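Side-chain contacts in MxaA (Stigmatella aurantiaca, PDB 4W4T), which carries a terminal NADPH-binding reductase domain, the part crystallised here, in the mixed polyketide synthase and non-ribosomal peptide synthetase pathway that makes myxalamid: residues 136-139 and 140-144; 293-296 and 297-301. All coordinates share one frame; numbering follows the deposited sequence.

Contact 1: 136-139 and 140-144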
ATOM      1  N   PHE A 136     -20.573 -30.916  -3.138  1.00 16.32           N
ATOM      2  CA  PHE A 136     -19.196 -31.396  -3.118  1.00 15.22           C
ATOM      3  C   PHE A 136     -19.158 -32.893  -3.449  1.00 17.99           C
ATOM      4  O   PHE A 136     -18.301 -33.362  -4.207  1.00 15.00           O
ATOM      5  CB  PHE A 136     -18.548 -31.109  -1.757  1.00 15.05           C
ATOM      6  CG  PHE A 136     -17.056 -31.358  -1.717  1.00 15.32           C
ATOM      7  CD1 PHE A 136     -16.168 -30.415  -2.216  1.00 14.98           C
ATOM      8  CD2 PHE A 136     -16.550 -32.518  -1.156  1.00 14.36           C
ATOM      9  CE1 PHE A 136     -14.799 -30.633  -2.164  1.00 15.04           C
ATOM     10  CE2 PHE A 136     -15.183 -32.761  -1.116  1.00 14.96           C
ATOM     11  CZ  PHE A 136     -14.302 -31.817  -1.626  1.00 14.29           C
ATOM     12  N   GLN A 137     -20.109 -33.642  -2.900  1.00 15.11           N
ATOM     13  CA  GLN A 137     -20.198 -35.059  -3.198  1.00 15.23           C
ATOM     14  C   GLN A 137     -20.466 -35.274  -4.685  1.00 16.28           C
ATOM     15  O   GLN A 137     -19.878 -36.160  -5.312  1.00 17.81           O
ATOM     16  CB  GLN A 137     -21.306 -35.732  -2.352  1.00 16.52           C
ATOM     17  CG  GLN A 137     -21.554 -37.168  -2.768  1.00 15.77           C
ATOM     18  CD  GLN A 137     -20.353 -38.073  -2.587  1.00 16.68           C
ATOM     19  OE1 GLN A 137     -19.540 -37.875  -1.690  1.00 17.17           O
ATOM     20  NE2 GLN A 137     -20.245 -39.101  -3.438  1.00 18.84           N
ATOM     21  N   ARG A 138     -21.336 -34.455  -5.258  1.00 16.62           N
ATOM     22  CA  ARG A 138     -21.637 -34.578  -6.690  1.00 20.10           C
ATOM     23  C   ARG A 138     -20.400 -34.272  -7.541  1.00 21.18           C
ATOM     24  O   ARG A 138     -20.084 -34.995  -8.491  1.00 20.45           O
ATOM     25  CB  ARG A 138     -22.784 -33.645  -7.083  1.00 23.42           C
ATOM     26  CG  ARG A 138     -23.201 -33.759  -8.544  1.00 27.68           C
ATOM     27  CD  ARG A 138     -24.541 -33.069  -8.794  1.00 37.20           C
ATOM     28  NE  ARG A 138     -24.474 -31.611  -8.665  1.00 42.55           N
ATOM     29  CZ  ARG A 138     -24.923 -30.907  -7.623  1.00 39.84           C
ATOM     30  NH1 ARG A 138     -25.492 -31.511  -6.578  1.00 36.22           N
ATOM     31  NH2 ARG A 138     -24.806 -29.584  -7.626  1.00 37.15           N
ATOM     32  N   LEU A 139     -19.698 -33.202  -7.189  1.00 18.61           N
ATOM     33  CA  LEU A 139     -18.490 -32.837  -7.923  1.00 19.57           C
ATOM     34  C   LEU A 139     -17.459 -33.961  -7.813  1.00 18.01           C
ATOM     35  O   LEU A 139     -16.748 -34.259  -8.776  1.00 20.51           O
ATOM     36  CB  LEU A 139     -17.922 -31.515  -7.398  1.00 16.15           C
ATOM     37  CG  LEU A 139     -16.859 -30.821  -8.253  1.00 19.11           C
ATOM     38  CD1 LEU A 139     -17.463 -30.348  -9.559  1.00 22.20           C
ATOM     39  CD2 LEU A 139     -16.233 -29.648  -7.487  1.00 16.49           C
ATOM     40  N   SER A 140     -17.410 -34.611  -6.649  1.00 15.88           N
ATOM     41  CA  SER A 140     -16.471 -35.696  -6.401  1.00 16.35           C
ATOM     42  C   SER A 140     -16.777 -36.940  -7.244  1.00 18.11           C
ATOM     43  O   SER A 140     -15.940 -37.839  -7.341  1.00 18.17           O
ATOM     44  CB  SER A 140     -16.471 -36.098  -4.925  1.00 17.77           C
ATOM     45  OG  SER A 140     -17.505 -37.044  -4.649  1.00 17.24           O
ATOM     46  N   GLU A 141     -17.989 -37.002  -7.796  1.00 19.24           N
ATOM     47  CA  GLU A 141     -18.379 -38.116  -8.666  1.00 21.46           C
ATOM     48  C   GLU A 141     -18.115 -37.788 -10.137  1.00 22.13           C
ATOM     49  O   GLU A 141     -17.858 -38.678 -10.952  1.00 24.36           O
ATOM     50  CB  GLU A 141     -19.863 -38.455  -8.471  1.00 21.43           C
ATOM     51  CG  GLU A 141     -20.198 -39.007  -7.105  1.00 19.68           C
ATOM     52  CD  GLU A 141     -21.682 -38.888  -6.771  1.00 26.42           C
ATOM     53  OE1 GLU A 141     -22.452 -38.352  -7.606  1.00 26.24           O
ATOM     54  OE2 GLU A 141     -22.069 -39.317  -5.660  1.00 21.50           O
ATOM     55  N   GLU A 142     -18.177 -36.504 -10.467  1.00 21.78           N
ATOM     56  CA  GLU A 142     -18.191 -36.079 -11.864  1.00 25.14           C
ATOM     57  C   GLU A 142     -16.801 -35.824 -12.470  1.00 23.04           C
ATOM     58  O   GLU A 142     -16.568 -36.114 -13.653  1.00 21.24           O
ATOM     59  CB  GLU A 142     -19.069 -34.835 -11.990  1.00 24.43           C
ATOM     60  CG  GLU A 142     -20.535 -35.134 -11.650  1.00 28.89           C
ATOM     61  CD  GLU A 142     -21.499 -34.028 -12.049  1.00 40.87           C
ATOM     62  OE1 GLU A 142     -21.055 -32.886 -12.293  1.00 41.86           O
ATOM     63  OE2 GLU A 142     -22.713 -34.309 -12.125  1.00 51.49           O
ATOM     64  N   ILE A 143     -15.872 -35.336 -11.657  1.00 18.90           N
ATOM     65  CA  ILE A 143     -14.576 -34.857 -12.171  1.00 17.07           C
ATOM     66  C   ILE A 143     -13.533 -35.942 -12.354  1.00 20.15           C
ATOM     67  O   ILE A 143     -13.298 -36.740 -11.445  1.00 18.41           O
ATOM     68  CB  ILE A 143     -13.981 -33.790 -11.234  1.00 18.11           C
ATOM     69  CG1 ILE A 143     -14.939 -32.617 -11.106  1.00 16.98           C
ATOM     70  CG2 ILE A 143     -12.576 -33.329 -11.746  1.00 16.70           C
ATOM     71  CD1 ILE A 143     -15.308 -31.972 -12.423  1.00 21.14           C
ATOM     72  N   ASP A 144     -12.884 -35.974 -13.522  1.00 16.14           N
ATOM     73  CA  ASP A 144     -11.862 -36.983 -13.760  1.00 19.21           C
ATOM     74  C   ASP A 144     -10.476 -36.484 -13.365  1.00 16.61           C
ATOM     75  O   ASP A 144      -9.647 -37.251 -12.882  1.00 16.35           O
ATOM     76  CB  ASP A 144     -11.844 -37.422 -15.238  1.00 19.47           C
ATOM     77  CG  ASP A 144     -13.049 -38.299 -15.617  1.00 25.77           C
ATOM     78  OD1 ASP A 144     -13.731 -38.845 -14.720  1.00 24.08           O
ATOM     79  OD2 ASP A 144     -13.296 -38.468 -16.826  1.00 25.93           O
TER
HETATM   80  O   HOH W   1     -23.780 -31.419 -11.807  1.00 45.42           O

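Contact 2: 293-296 and 297-301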
ATOM      1  N   ALA A 293       2.884 -25.577 -22.004  1.00 14.17           N
ATOM      2  CA  ALA A 293       3.714 -26.552 -21.299  1.00 13.21           C
ATOM      3  C   ALA A 293       2.924 -27.261 -20.201  1.00 14.61           C
ATOM      4  O   ALA A 293       3.076 -28.465 -20.013  1.00 15.21           O
ATOM      5  CB  ALA A 293       4.962 -25.892 -20.703  1.00 15.76           C
ATOM      6  N   ILE A 294       2.113 -26.509 -19.461  1.00 13.67           N
ATOM      7  CA  ILE A 294       1.262 -27.121 -18.446  1.00 14.64           C
ATOM      8  C   ILE A 294       0.434 -28.244 -19.060  1.00 14.48           C
ATOM      9  O   ILE A 294       0.430 -29.376 -18.570  1.00 15.00           O
ATOM     10  CB  ILE A 294       0.323 -26.096 -17.798  1.00 15.48           C
ATOM     11  CG1 ILE A 294       1.121 -25.121 -16.928  1.00 12.81           C
ATOM     12  CG2 ILE A 294      -0.753 -26.816 -16.956  1.00 14.50           C
ATOM     13  CD1 ILE A 294       0.276 -23.974 -16.385  1.00 13.88           C
ATOM     14  N   VAL A 295      -0.259 -27.929 -20.146  1.00 14.34           N
ATOM     15  CA  VAL A 295      -1.150 -28.913 -20.752  1.00 16.92           C
ATOM     16  C   VAL A 295      -0.337 -30.067 -21.333  1.00 18.65           C
ATOM     17  O   VAL A 295      -0.662 -31.219 -21.092  1.00 19.35           O
ATOM     18  CB  VAL A 295      -2.052 -28.282 -21.831  1.00 18.14           C
ATOM     19  CG1 VAL A 295      -2.842 -29.367 -22.584  1.00 21.26           C
ATOM     20  CG2 VAL A 295      -3.007 -27.285 -21.195  1.00 17.57           C
ATOM     21  N   ASP A 296       0.734 -29.787 -22.040  1.00 19.04           N
ATOM     22  CA  ASP A 296       1.591 -30.812 -22.581  1.00 18.81           C
ATOM     23  C   ASP A 296       2.108 -31.743 -21.517  1.00 18.55           C
ATOM     24  O   ASP A 296       2.005 -32.898 -21.642  1.00 19.96           O
ATOM     25  CB  ASP A 296       2.758 -30.198 -23.359  1.00 17.75           C
ATOM     26  CG  ASP A 296       2.375 -29.797 -24.759  1.00 26.20           C
ATOM     27  OD1 ASP A 296       1.340 -30.176 -25.249  1.00 32.57           O
ATOM     28  OD2 ASP A 296       3.132 -29.143 -25.414  1.00 29.07           O
ATOM     29  N   LEU A 297       2.660 -31.197 -20.456  1.00 16.92           N
ATOM     30  CA  LEU A 297       3.244 -32.013 -19.391  1.00 16.60           C
ATOM     31  C   LEU A 297       2.168 -32.811 -18.664  1.00 17.38           C
ATOM     32  O   LEU A 297       2.405 -33.943 -18.247  1.00 18.38           O
ATOM     33  CB  LEU A 297       4.003 -31.147 -18.391  1.00 15.91           C
ATOM     34  CG  LEU A 297       5.298 -30.533 -18.940  1.00 16.71           C
ATOM     35  CD1 LEU A 297       5.717 -29.350 -18.067  1.00 16.05           C
ATOM     36  CD2 LEU A 297       6.404 -31.590 -18.989  1.00 19.74           C
ATOM     37  N   SER A 298       0.987 -32.220 -18.526  1.00 15.54           N
ATOM     38  CA  SER A 298      -0.094 -32.885 -17.794  1.00 15.79           C
ATOM     39  C   SER A 298      -0.544 -34.147 -18.514  1.00 19.98           C
ATOM     40  O   SER A 298      -1.198 -35.008 -17.923  1.00 21.98           O
ATOM     41  CB  SER A 298      -1.286 -31.950 -17.608  1.00 17.20           C
ATOM     42  OG  SER A 298      -1.977 -31.740 -18.830  1.00 19.68           O
HETATM   43  N   MSE A 299      -0.204 -34.256 -19.792  1.00 20.68           N
HETATM   44  CA  MSE A 299      -0.726 -35.357 -20.580  1.00 23.78           C
HETATM   45  C   MSE A 299       0.281 -36.467 -20.785  1.00 25.62           C
HETATM   46  O   MSE A 299       0.006 -37.440 -21.490  1.00 28.85           O
HETATM   47  CB  MSE A 299      -1.244 -34.831 -21.903  1.00 24.61           C
HETATM   48  CG  MSE A 299      -2.359 -33.853 -21.648  1.00 33.71           C
HETATM   49 SE   MSE A 299      -3.602 -33.758 -23.102  1.00 70.86          SE
HETATM   50  CE  MSE A 299      -2.342 -33.118 -24.431  1.00 35.12           C
ATOM     51  N   ARG A 300       1.425 -36.337 -20.127  1.00 22.55           N
ATOM     52  CA  ARG A 300       2.448 -37.365 -20.145  1.00 24.84           C
ATOM     53  C   ARG A 300       2.391 -38.132 -18.835  1.00 26.00           C
ATOM     54  O   ARG A 300       2.497 -37.533 -17.767  1.00 24.22           O
ATOM     55  CB  ARG A 300       3.833 -36.750 -20.355  1.00 24.42           C
ATOM     56  CG  ARG A 300       3.984 -35.981 -21.669  1.00 23.57           C
ATOM     57  CD  ARG A 300       5.302 -35.217 -21.705  1.00 24.05           C
ATOM     58  NE  ARG A 300       6.429 -36.049 -21.287  1.00 25.24           N
ATOM     59  CZ  ARG A 300       7.108 -36.832 -22.112  1.00 28.29           C
ATOM     60  NH1 ARG A 300       6.773 -36.880 -23.396  1.00 28.02           N
ATOM     61  NH2 ARG A 300       8.119 -37.561 -21.659  1.00 30.45           N
ATOM     62  N   PRO A 301       2.205 -39.461 -18.901  1.00 26.29           N
ATOM     63  CA  PRO A 301       2.211 -40.214 -17.644  1.00 25.38           C
ATOM     64  C   PRO A 301       3.593 -40.180 -17.002  1.00 25.24           C
ATOM     65  O   PRO A 301       3.723 -40.378 -15.798  1.00 23.24           O
ATOM     66  CB  PRO A 301       1.809 -41.642 -18.066  1.00 26.95           C
ATOM     67  CG  PRO A 301       1.915 -41.681 -19.543  1.00 28.99           C
ATOM     68  CD  PRO A 301       1.754 -40.274 -20.044  1.00 29.11           C
TER

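Contact 1: 136-139 and 140-144
Residues 136-139 and 140-144 span the C-terminal end of helix 133-142 and the first residues after it: Ser140 N donates to Phe136 O four residues back, while Glu141 N bonds to Arg138 O at 3.0 Å, three residues back, and keeps a weak bond to Gln137 O. Leu139 O accepts from two donors, Ile143 N nearly in line with its C=O bond and Glu142 N from above the carbonyl plane. One turn apart, Gln137 NE2 reaches Glu141 OE2 at 2.9 Å with an almost straight N-H (172°). A bend of the Gln137 chain at chi2 (62°) turns the amide toward Glu141; OE2 lies in the amide plane, whereas NE2 approaches on the anti side, tilted out of the carboxylate plane. Ser140 OG, held between its backbone N and carbonyl carbon, comes within 2.6 Å of Gln137 O and also hydrogen-bonds to Thr180 OG1. Arg138 and Glu142 run side by side, and a water accepts from Arg138 NE and donates to Glu142 OE2. On the buried side Leu139 CD1 packs on Ile143 CG1 at 3.7 Å, with Leu176 of helix 159-177 also against Leu139. The helix end is thus amphipathic: Gln137-Glu141 and the water-bridged Arg138 and Glu142 line its outer side, apolar packing lies beneath, and the buried Ser140 hydroxyl is satisfied by Gln137 O and Thr180 OG1.

Contact 2: 293-296 and 297-301
Helix 287-298 ends across residues 293-296 and 297-301, with Leu297 N bonded to Ala293 O at 2.8 Å and Ser298 N to Ile294 O at 2.9 Å, before Met299 N takes Asp296 O, three residues back, from above the carbonyl plane. Ser298 OG folds back on its own helix (chi1 72°) to donate to Val295 O at 2.7 Å, and is also hydrogen-bonded to Tyr147 OH of strand 145-148. The same carbonyl oxygen lies 3.2 Å from CG of Met299, a selenomethionine. A bend at chi3 (-62°) brings Met299 CE to 4.2 Å from Val295 CG1. Leu297 CG comes within 3.2 Å of Ala293 O and CD1 lies loosely beside Ala293 CB, while Leu310 of strand 307-310 touches both residues. Asp296 directs its carboxylate out of the turn: OD1 forms a salt bridge with Arg78 of helix 66-78 and OD2 a hydrogen bond with Thr393 OG1. With Ile294 set against Leu71 and Val188, the helix lies on strands 185-188 and 307-310 of the parallel sheet and also packs against helices 66-78 and 382-388, the layered helix-on-sheet packing of a Rossmann-type short-chain dehydrogenase/reductase fold.

In the fold
Both contacts close a helix beside the central parallel sheet, and in each a serine hydroxyl bonds to the carbonyl oxygen three residues earlier. They do not touch: their centres are 22 Å apart and their nearest atoms about 10 Å. Contact 2 is the nearer to the NADPH site, which is empty in this chain: the side chain of Ile294 lies about 4 Å from that of Leu67 and about 6 Å from that of Asn149, both NADPH-binding residues. Contact 1 is more peripheral, with its Phe136 side chain about 9 Å from that of Ile124, another such residue, and about 5 Å from a bound acetate ion, probably from the crystallisation liquor.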